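Local coordinates for protein quinoline 2-oxidoreductase large subunit (Pseudomonas putida, PDB 1T3Q) that probably hydroxylates quinoline at its 2-position, acting as the large subunit of a molybdenum hydroxylase that carries a molybdopterin cytosine dinucleotide cofactor, at residues B[32-37]-B[220-225]; B[177-182]-B[303-308]; B[201-206]-B[281-286]. All coordinates share one frame; numbering follows the deposited sequence.

Interaction 1 (B[32-37]-B[220-225]); sequences RYIADL and WTATQM
Leu37 lays one methyl on the indole of Trp220, joining the loop after helix 23-27, just past its 3-10 turn at 34-36, to the end of strand 216-221 in a mixed sheet. The contact is a CH-pi one: Leu37 CD2 stands 3.4 Å from the centroid of the five-membered ring of Trp220 and only 14° off the ring normal. With its CG anti to the backbone N (chi1 -178°), Leu37 extends across the indole at roughly a right angle. Ile34 fills the space beside it. Its CD1 packs 3.6 Å from Trp220 CB, and its other branch, CG2, lies 4.2 Å from Ala222 CB, just past the strand end. Both residues also rest on Val207 of the neighbouring strand 205-211. Trp220 NE1 hydrogen-bonds to a glycerol, probably from the crystallisation liquor.

The turn that presents Ile34 and Leu37 has its own polar frame. Asp36 N donates to Tyr33 O at 2.9 Å, and Tyr33 N meets Asp36 OD2 at 2.9 Å from above the carboxylate plane. That carboxylate also forms salt bridges with Arg36 and Lys45 of the small subunit. Beyond Ala222 the chain runs to Gln224, whose NE2 hydrogen-bonds to an oxygen of the dioxosulfidomolybdenum ion, through an ST turn in which Met225 N reaches Thr223 OG1 at 3.0 Å.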
loop_
_atom_site.group_PDB
_atom_site.type_symbol
_atom_site.label_atom_id
_atom_site.label_comp_id
_atom_site.label_asym_id
_atom_site.label_seq_id
_atom_site.Cartn_x
_atom_site.Cartn_y
_atom_site.Cartn_z
ATOM N N ARG B 32 9.978 0.745 8.068
ATOM C CA ARG B 32 9.670 0.026 6.841
ATOM C C ARG B 32 10.636 0.440 5.757
ATOM O O ARG B 32 10.398 1.426 5.060
ATOM C CB ARG B 32 8.237 0.313 6.392
ATOM C CG ARG B 32 7.173 -0.274 7.311
ATOM N N TYR B 33 11.725 -0.312 5.626
ATOM C CA TYR B 33 12.751 -0.026 4.632
ATOM C C TYR B 33 12.474 -0.785 3.330
ATOM O O TYR B 33 11.610 -1.660 3.279
ATOM C CB TYR B 33 14.135 -0.378 5.185
ATOM C CG TYR B 33 14.475 0.326 6.488
ATOM C CD1 TYR B 33 13.960 -0.125 7.705
ATOM C CD2 TYR B 33 15.323 1.438 6.504
ATOM C CE1 TYR B 33 14.286 0.508 8.912
ATOM C CE2 TYR B 33 15.655 2.081 7.702
ATOM C CZ TYR B 33 15.135 1.606 8.902
ATOM O OH TYR B 33 15.494 2.208 10.087
ATOM N N ILE B 34 13.220 -0.460 2.281
ATOM C CA ILE B 34 12.984 -1.079 0.984
ATOM C C ILE B 34 12.975 -2.615 0.976
ATOM O O ILE B 34 12.108 -3.228 0.357
ATOM C CB ILE B 34 13.988 -0.529 -0.063
ATOM C CG1 ILE B 34 13.574 -0.968 -1.467
ATOM C CG2 ILE B 34 15.398 -0.973 0.271
ATOM C CD1 ILE B 34 12.226 -0.412 -1.905
ATOM N N ALA B 35 13.921 -3.241 1.669
ATOM C CA ALA B 35 13.979 -4.699 1.703
ATOM C C ALA B 35 12.840 -5.322 2.508
ATOM O O ALA B 35 12.578 -6.519 2.397
ATOM C CB ALA B 35 15.332 -5.158 2.262
ATOM N N ASP B 36 12.155 -4.516 3.317
ATOM C CA ASP B 36 11.053 -5.028 4.130
ATOM C C ASP B 36 9.745 -5.106 3.355
ATOM O O ASP B 36 8.805 -5.773 3.782
ATOM C CB ASP B 36 10.843 -4.151 5.377
ATOM C CG ASP B 36 12.112 -3.977 6.189
ATOM O OD1 ASP B 36 12.937 -4.910 6.180
ATOM O OD2 ASP B 36 12.285 -2.918 6.841
ATOM N N LEU B 37 9.684 -4.432 2.213
ATOM C CA LEU B 37 8.466 -4.425 1.415
ATOM C C LEU B 37 8.129 -5.800 0.847
ATOM O O LEU B 37 8.997 -6.509 0.342
ATOM C CB LEU B 37 8.592 -3.409 0.271
ATOM C CG LEU B 37 7.365 -3.238 -0.634
ATOM C CD1 LEU B 37 6.255 -2.520 0.119
ATOM C CD2 LEU B 37 7.755 -2.435 -1.875
ATOM N N TRP B 220 9.200 1.681 -5.860
ATOM C CA TRP B 220 9.614 1.909 -4.480
ATOM C C TRP B 220 11.131 1.931 -4.563
ATOM O O TRP B 220 11.729 1.025 -5.132
ATOM C CB TRP B 220 9.205 0.745 -3.580
ATOM C CG TRP B 220 7.773 0.721 -3.177
ATOM C CD1 TRP B 220 7.233 1.233 -2.029
ATOM C CD2 TRP B 220 6.699 0.099 -3.886
ATOM N NE1 TRP B 220 5.887 0.957 -1.980
ATOM C CE2 TRP B 220 5.534 0.262 -3.107
ATOM C CE3 TRP B 220 6.610 -0.585 -5.106
ATOM C CZ2 TRP B 220 4.289 -0.237 -3.506
ATOM C CZ3 TRP B 220 5.371 -1.083 -5.504
ATOM C CH2 TRP B 220 4.225 -0.906 -4.705
ATOM N N THR B 221 11.763 2.969 -4.034
ATOM C CA THR B 221 13.215 3.015 -4.074
ATOM C C THR B 221 13.793 3.813 -2.919
ATOM O O THR B 221 13.230 4.828 -2.516
ATOM C CB THR B 221 13.733 3.601 -5.418
ATOM O OG1 THR B 221 15.153 3.763 -5.341
ATOM C CG2 THR B 221 13.085 4.944 -5.729
ATOM N N ALA B 222 14.907 3.328 -2.377
ATOM C CA ALA B 222 15.585 3.999 -1.273
ATOM C C ALA B 222 16.380 5.147 -1.889
ATOM O O ALA B 222 17.587 5.038 -2.110
ATOM C CB ALA B 222 16.517 3.030 -0.565
ATOM N N THR B 223 15.691 6.245 -2.167
ATOM C CA THR B 223 16.326 7.397 -2.790
ATOM C C THR B 223 16.160 8.682 -1.994
ATOM O O THR B 223 15.236 8.820 -1.185
ATOM C CB THR B 223 15.753 7.623 -4.209
ATOM O OG1 THR B 223 16.410 8.738 -4.821
ATOM C CG2 THR B 223 14.252 7.918 -4.136
ATOM N N GLN B 224 17.067 9.622 -2.233
ATOM C CA GLN B 224 17.019 10.928 -1.581
ATOM C C GLN B 224 16.365 11.930 -2.543
ATOM O O GLN B 224 16.110 13.079 -2.173
ATOM C CB GLN B 224 18.436 11.416 -1.248
ATOM C CG GLN B 224 19.285 10.402 -0.502
ATOM C CD GLN B 224 20.692 10.890 -0.231
ATOM O OE1 GLN B 224 21.629 10.096 -0.189
ATOM N NE2 GLN B 224 20.849 12.199 -0.037
ATOM N N MET B 225 16.082 11.487 -3.769
ATOM C CA MET B 225 15.494 12.369 -4.792
ATOM C C MET B 225 14.353 11.703 -5.580
ATOM O O MET B 225 14.480 11.458 -6.779
ATOM C CB MET B 225 16.599 12.799 -5.770
ATOM C CG MET B 225 17.834 13.418 -5.104
ATOM S SD MET B 225 19.238 13.674 -6.238
ATOM C CE MET B 225 18.595 15.027 -7.277
#

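Interaction 2 (B[177-182]-B[303-308]); sequences APIFAS and GLAFDG
Two residues beyond Ala305, whose methyl rests on the Phe180 ring, the carboxylate oxygen Asp307 OD2 accepts hydrogen bonds from two backbone nitrogens, Asp309 N and Arg311 N. The first of these closes an Asx turn, and the pair ties down the bend of the beta-hairpin that joins strand 298-306 to strand 312-322. Helix 177-182 lies over one face of this sheet, its axis 8.1 Å from that of strand 303-306 and at 60° to it.

The packing between helix and strand is apolar. Phe180, with CG anti to its carbonyl carbon and beside its backbone N (chi1 -80°), brings its ring onto the strand in two ways. One face receives Ala305 CB, which stands above the ring centre at 4.0 Å from the centroid and 12° off the normal, a CH-pi contact. The ring edge meets the strand backbone instead: Phe180 CZ is 3.5 Å from Gly303 C, and Phe180 CE2 is 3.6 Å from Leu304 N. A beta carbon on Gly303 would fall 3.2 Å from Phe180 CE2, so the bare backbone there lets the ring come close. The same phenyl makes a cation-pi contact with Arg188 of strand 185-193. Replacing Phe180 by alanine would probably open a gap above Ala305 CB and beside the Gly303-Leu304 peptide, and leave the Arg188 charge without its aromatic partner.

Strand residues alternate between two environments. Leu304 and Phe306 point away from helix 177-182 and pack against helix 375-393, so the sheet has a helix on each side. Ile179 touches Leu313 and Ala314 of the next strand and completes the helix footprint through its CG2, 3.8 Å from Ala305 CB.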
loop_
_atom_site.group_PDB
_atom_site.type_symbol
_atom_site.label_atom_id
_atom_site.label_comp_id
_atom_site.label_asym_id
_atom_site.label_seq_id
_atom_site.Cartn_x
_atom_site.Cartn_y
_atom_site.Cartn_z
ATOM N N ALA B 177 53.729 32.771 -10.603
ATOM C CA ALA B 177 55.154 32.446 -10.544
ATOM C C ALA B 177 55.974 33.530 -9.848
ATOM O O ALA B 177 56.735 33.246 -8.919
ATOM C CB ALA B 177 55.699 32.189 -11.951
ATOM N N PRO B 178 55.839 34.792 -10.284
ATOM C CA PRO B 178 56.620 35.840 -9.622
ATOM C C PRO B 178 56.265 36.021 -8.145
ATOM O O PRO B 178 57.114 36.407 -7.346
ATOM C CB PRO B 178 56.324 37.080 -10.465
ATOM C CG PRO B 178 54.970 36.793 -11.045
ATOM C CD PRO B 178 55.065 35.337 -11.410
ATOM N N ILE B 179 55.021 35.740 -7.775
ATOM C CA ILE B 179 54.630 35.881 -6.376
ATOM C C ILE B 179 55.320 34.803 -5.535
ATOM O O ILE B 179 55.895 35.097 -4.487
ATOM C CB ILE B 179 53.093 35.789 -6.202
ATOM C CG1 ILE B 179 52.426 36.966 -6.919
ATOM C CG2 ILE B 179 52.733 35.796 -4.717
ATOM C CD1 ILE B 179 50.899 36.975 -6.862
ATOM N N PHE B 180 55.275 33.556 -6.002
ATOM C CA PHE B 180 55.918 32.466 -5.277
ATOM C C PHE B 180 57.427 32.641 -5.254
ATOM O O PHE B 180 58.100 32.177 -4.339
ATOM C CB PHE B 180 55.571 31.109 -5.901
ATOM C CG PHE B 180 54.228 30.595 -5.500
ATOM C CD1 PHE B 180 53.086 30.955 -6.207
ATOM C CD2 PHE B 180 54.092 29.794 -4.366
ATOM C CE1 PHE B 180 51.827 30.528 -5.791
ATOM C CE2 PHE B 180 52.838 29.364 -3.944
ATOM C CZ PHE B 180 51.703 29.732 -4.656
ATOM N N ALA B 181 57.955 33.324 -6.261
ATOM C CA ALA B 181 59.391 33.537 -6.341
ATOM C C ALA B 181 59.902 34.629 -5.409
ATOM O O ALA B 181 61.059 34.589 -4.988
ATOM C CB ALA B 181 59.781 33.862 -7.776
ATOM N N SER B 182 59.047 35.591 -5.067
ATOM C CA SER B 182 59.473 36.705 -4.221
ATOM C C SER B 182 58.836 36.821 -2.843
ATOM O O SER B 182 59.306 37.605 -2.014
ATOM C CB SER B 182 59.258 38.030 -4.965
ATOM O OG SER B 182 60.025 38.084 -6.156
ATOM N N GLY B 303 49.561 25.334 -3.675
ATOM C CA GLY B 303 50.668 26.165 -3.247
ATOM C C GLY B 303 50.098 27.423 -2.626
ATOM O O GLY B 303 49.123 27.977 -3.127
ATOM N N LEU B 304 50.690 27.863 -1.522
ATOM C CA LEU B 304 50.241 29.064 -0.833
ATOM C C LEU B 304 51.432 29.980 -0.597
ATOM O O LEU B 304 52.451 29.561 -0.055
ATOM C CB LEU B 304 49.600 28.694 0.509
ATOM C CG LEU B 304 49.090 29.827 1.407
ATOM C CD1 LEU B 304 47.933 30.548 0.731
ATOM C CD2 LEU B 304 48.631 29.240 2.744
ATOM N N ALA B 305 51.308 31.226 -1.030
ATOM C CA ALA B 305 52.369 32.209 -0.853
ATOM C C ALA B 305 51.884 33.184 0.212
ATOM O O ALA B 305 50.704 33.516 0.250
ATOM C CB ALA B 305 52.632 32.942 -2.163
ATOM N N PHE B 306 52.786 33.638 1.077
ATOM C CA PHE B 306 52.403 34.559 2.138
ATOM C C PHE B 306 53.535 35.502 2.527
ATOM O O PHE B 306 54.702 35.224 2.266
ATOM C CB PHE B 306 51.920 33.763 3.357
ATOM C CG PHE B 306 52.862 32.668 3.785
ATOM C CD1 PHE B 306 53.835 32.903 4.747
ATOM C CD2 PHE B 306 52.773 31.398 3.218
ATOM C CE1 PHE B 306 54.709 31.887 5.144
ATOM C CE2 PHE B 306 53.639 30.380 3.606
ATOM C CZ PHE B 306 54.609 30.622 4.571
ATOM N N ASP B 307 53.189 36.623 3.152
ATOM C CA ASP B 307 54.208 37.579 3.554
ATOM C C ASP B 307 54.729 37.290 4.962
ATOM O O ASP B 307 54.283 36.343 5.618
ATOM C CB ASP B 307 53.678 39.020 3.429
ATOM C CG ASP B 307 52.652 39.386 4.492
ATOM O OD1 ASP B 307 52.014 40.452 4.339
ATOM O OD2 ASP B 307 52.486 38.643 5.482
ATOM N N GLY B 308 55.679 38.104 5.413
ATOM C CA GLY B 308 56.278 37.907 6.722
ATOM C C GLY B 308 55.335 37.937 7.905
ATOM O O GLY B 308 55.702 37.509 8.998
#

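Interaction 3 (B[201-206]-B[281-286])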
loop_
_atom_site.group_PDB
_atom_site.type_symbol
_atom_site.label_atom_id
_atom_site.label_comp_id
_atom_site.label_asym_id
_atom_site.label_seq_id
_atom_site.Cartn_x
_atom_site.Cartn_y
_atom_site.Cartn_z
ATOM N N MET B 201 24.664 1.672 6.135
ATOM C CA MET B 201 24.414 0.325 6.655
ATOM C C MET B 201 23.377 -0.422 5.818
ATOM O O MET B 201 23.427 -1.650 5.714
ATOM C CB MET B 201 24.006 0.369 8.135
ATOM C CG MET B 201 25.183 0.633 9.069
ATOM S SD MET B 201 26.542 -0.582 8.904
ATOM C CE MET B 201 27.587 0.252 7.684
ATOM N N GLU B 202 22.432 0.310 5.233
ATOM C CA GLU B 202 21.443 -0.307 4.351
ATOM C C GLU B 202 21.951 -0.061 2.931
ATOM O O GLU B 202 22.220 1.080 2.558
ATOM C CB GLU B 202 20.069 0.348 4.484
ATOM C CG GLU B 202 19.082 -0.151 3.432
ATOM C CD GLU B 202 17.908 0.783 3.232
ATOM O OE1 GLU B 202 18.137 1.994 3.020
ATOM O OE2 GLU B 202 16.756 0.311 3.276
ATOM N N THR B 203 22.085 -1.119 2.142
ATOM C CA THR B 203 22.565 -0.966 0.773
ATOM C C THR B 203 21.440 -0.412 -0.097
ATOM O O THR B 203 20.340 -0.143 0.390
ATOM C CB THR B 203 23.012 -2.318 0.190
ATOM O OG1 THR B 203 21.918 -3.240 0.244
ATOM C CG2 THR B 203 24.192 -2.875 0.978
ATOM N N ARG B 204 21.705 -0.256 -1.389
ATOM C CA ARG B 204 20.685 0.259 -2.292
ATOM C C ARG B 204 19.651 -0.810 -2.609
ATOM O O ARG B 204 19.925 -2.009 -2.528
ATOM C CB ARG B 204 21.317 0.752 -3.595
ATOM C CG ARG B 204 22.333 1.873 -3.408
ATOM C CD ARG B 204 23.034 2.162 -4.726
ATOM N NE ARG B 204 23.662 0.964 -5.272
ATOM C CZ ARG B 204 24.118 0.866 -6.516
ATOM N NH1 ARG B 204 24.675 -0.265 -6.935
ATOM N NH2 ARG B 204 24.012 1.897 -7.346
ATOM N N GLY B 205 18.459 -0.362 -2.976
ATOM C CA GLY B 205 17.403 -1.293 -3.303
ATOM C C GLY B 205 16.221 -0.594 -3.931
ATOM O O GLY B 205 16.030 0.606 -3.755
ATOM N N ALA B 206 15.432 -1.350 -4.681
ATOM C CA ALA B 206 14.253 -0.811 -5.327
ATOM C C ALA B 206 13.334 -1.955 -5.735
ATOM O O ALA B 206 13.789 -3.071 -5.982
ATOM C CB ALA B 206 14.653 0.018 -6.549
ATOM N N TRP B 281 14.880 -5.621 -6.287
ATOM C CA TRP B 281 16.332 -5.525 -6.360
ATOM C C TRP B 281 16.868 -5.025 -5.022
ATOM O O TRP B 281 16.677 -3.861 -4.673
ATOM C CB TRP B 281 16.773 -4.542 -7.451
ATOM C CG TRP B 281 18.214 -4.093 -7.315
ATOM C CD1 TRP B 281 19.329 -4.881 -7.364
ATOM C CD2 TRP B 281 18.683 -2.750 -7.108
ATOM N NE1 TRP B 281 20.461 -4.116 -7.199
ATOM C CE2 TRP B 281 20.095 -2.805 -7.040
ATOM C CE3 TRP B 281 18.047 -1.507 -6.976
ATOM C CZ2 TRP B 281 20.885 -1.664 -6.848
ATOM C CZ3 TRP B 281 18.831 -0.369 -6.786
ATOM C CH2 TRP B 281 20.238 -0.458 -6.723
ATOM N N ILE B 282 17.516 -5.911 -4.274
ATOM C CA ILE B 282 18.126 -5.552 -2.998
ATOM C C ILE B 282 19.563 -6.041 -3.134
ATOM O O ILE B 282 19.826 -7.244 -3.105
ATOM C CB ILE B 282 17.446 -6.272 -1.807
ATOM C CG1 ILE B 282 15.972 -5.867 -1.717
ATOM C CG2 ILE B 282 18.183 -5.938 -0.515
ATOM C CD1 ILE B 282 15.744 -4.388 -1.410
ATOM N N GLU B 283 20.495 -5.108 -3.297
ATOM C CA GLU B 283 21.893 -5.475 -3.488
ATOM C C GLU B 283 22.592 -5.874 -2.200
ATOM O O GLU B 283 22.182 -5.465 -1.107
ATOM C CB GLU B 283 22.653 -4.319 -4.138
ATOM C CG GLU B 283 23.190 -3.291 -3.157
ATOM C CD GLU B 283 23.836 -2.105 -3.845
ATOM O OE1 GLU B 283 24.332 -2.266 -4.983
ATOM O OE2 GLU B 283 23.864 -1.014 -3.237
ATOM N N ASP B 284 23.641 -6.682 -2.327
ATOM C CA ASP B 284 24.405 -7.097 -1.155
ATOM C C ASP B 284 25.575 -6.138 -0.953
ATOM O O ASP B 284 25.802 -5.249 -1.775
ATOM C CB ASP B 284 24.878 -8.552 -1.290
ATOM C CG ASP B 284 25.794 -8.783 -2.483
ATOM O OD1 ASP B 284 25.681 -9.868 -3.093
ATOM O OD2 ASP B 284 26.629 -7.913 -2.802
ATOM N N ARG B 285 26.318 -6.308 0.135
ATOM C CA ARG B 285 27.429 -5.415 0.435
ATOM C C ARG B 285 28.507 -5.337 -0.649
ATOM O O ARG B 285 29.054 -4.267 -0.905
ATOM C CB ARG B 285 28.062 -5.800 1.775
ATOM C CG ARG B 285 29.173 -4.859 2.234
ATOM C CD ARG B 285 28.706 -3.407 2.323
ATOM N NE ARG B 285 27.532 -3.243 3.180
ATOM C CZ ARG B 285 26.914 -2.082 3.386
ATOM N NH1 ARG B 285 27.357 -0.977 2.791
ATOM N NH2 ARG B 285 25.857 -2.022 4.188
ATOM N N GLN B 286 28.811 -6.462 -1.287
ATOM C CA GLN B 286 29.823 -6.469 -2.339
ATOM C C GLN B 286 29.385 -5.629 -3.531
ATOM O O GLN B 286 30.188 -4.895 -4.107
ATOM C CB GLN B 286 30.120 -7.904 -2.782
ATOM C CG GLN B 286 30.965 -8.662 -1.778
ATOM C CD GLN B 286 30.325 -8.695 -0.403
ATOM O OE1 GLN B 286 29.271 -9.298 -0.225
ATOM N NE2 GLN B 286 30.951 -8.033 0.573
#
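Glu283 CG sits between its own backbone N and carbonyl carbon (chi1 86°) and the chain runs extended from there, while the Arg204 chain bends at chi3 (-56°); together these torsions bring carboxylate and guanidinium side-on. Arg204 NE reaches Glu283 OE2 at 2.8 Å and Arg204 NH1 reaches Glu283 OE1 at 2.8 Å, both on the syn side but tilted out of the carboxylate plane, the two planes being 34° apart. Arg204 N adds a third bond, to the anti side of Glu283 OE2, at 2.9 Å, also tilted and from the same face as NE. Trp281 CH2 lies over one guanidinium face.

Behind this pair, strands 205-211 and 279-282 run antiparallel: Ala206 and Trp281 exchange two backbone bonds, each 2.8 Å between N and O. Gly205, opposite Ile282, puts its CA above the six-membered ring of Trp281, off-centre. Thr203 OG1 donates to Glu283 O at 2.6 Å, and Thr203 CG2 stands above the centre of the Arg285 guanidinium, which bonds outward to Gly47 O of the small subunit. Met201 touches the iron-sulfur cluster.

The three N-H donors and the guanidinium charge probably favour the ionised Glu283 carboxylate despite burial, and the opposite charges probably offset part of the cost of burying them.

Interactions 1 and 3 are neighbours, with centres about 10 Å apart, and share the mixed sheet in which strands 216-221 and 205-211 lie side by side; Ala222 N is 3.3 Å from Gly205 O, a probable hydrogen bond between them. Interaction 2 belongs to a different sheet across the chain's centre, its own centre about 52 Å from that of interaction 1 and 50 Å from that of interaction 3. All three interfaces are buried, but interaction 2 lies farther out, under a helix with exposed outer residues, and touches no other chain, whereas the others reach the small subunit. Interactions 1 and 2 rest on CH-pi and methyl packing; interaction 3, near the iron-sulfur cluster, combines strand pairing with a buried salt bridge.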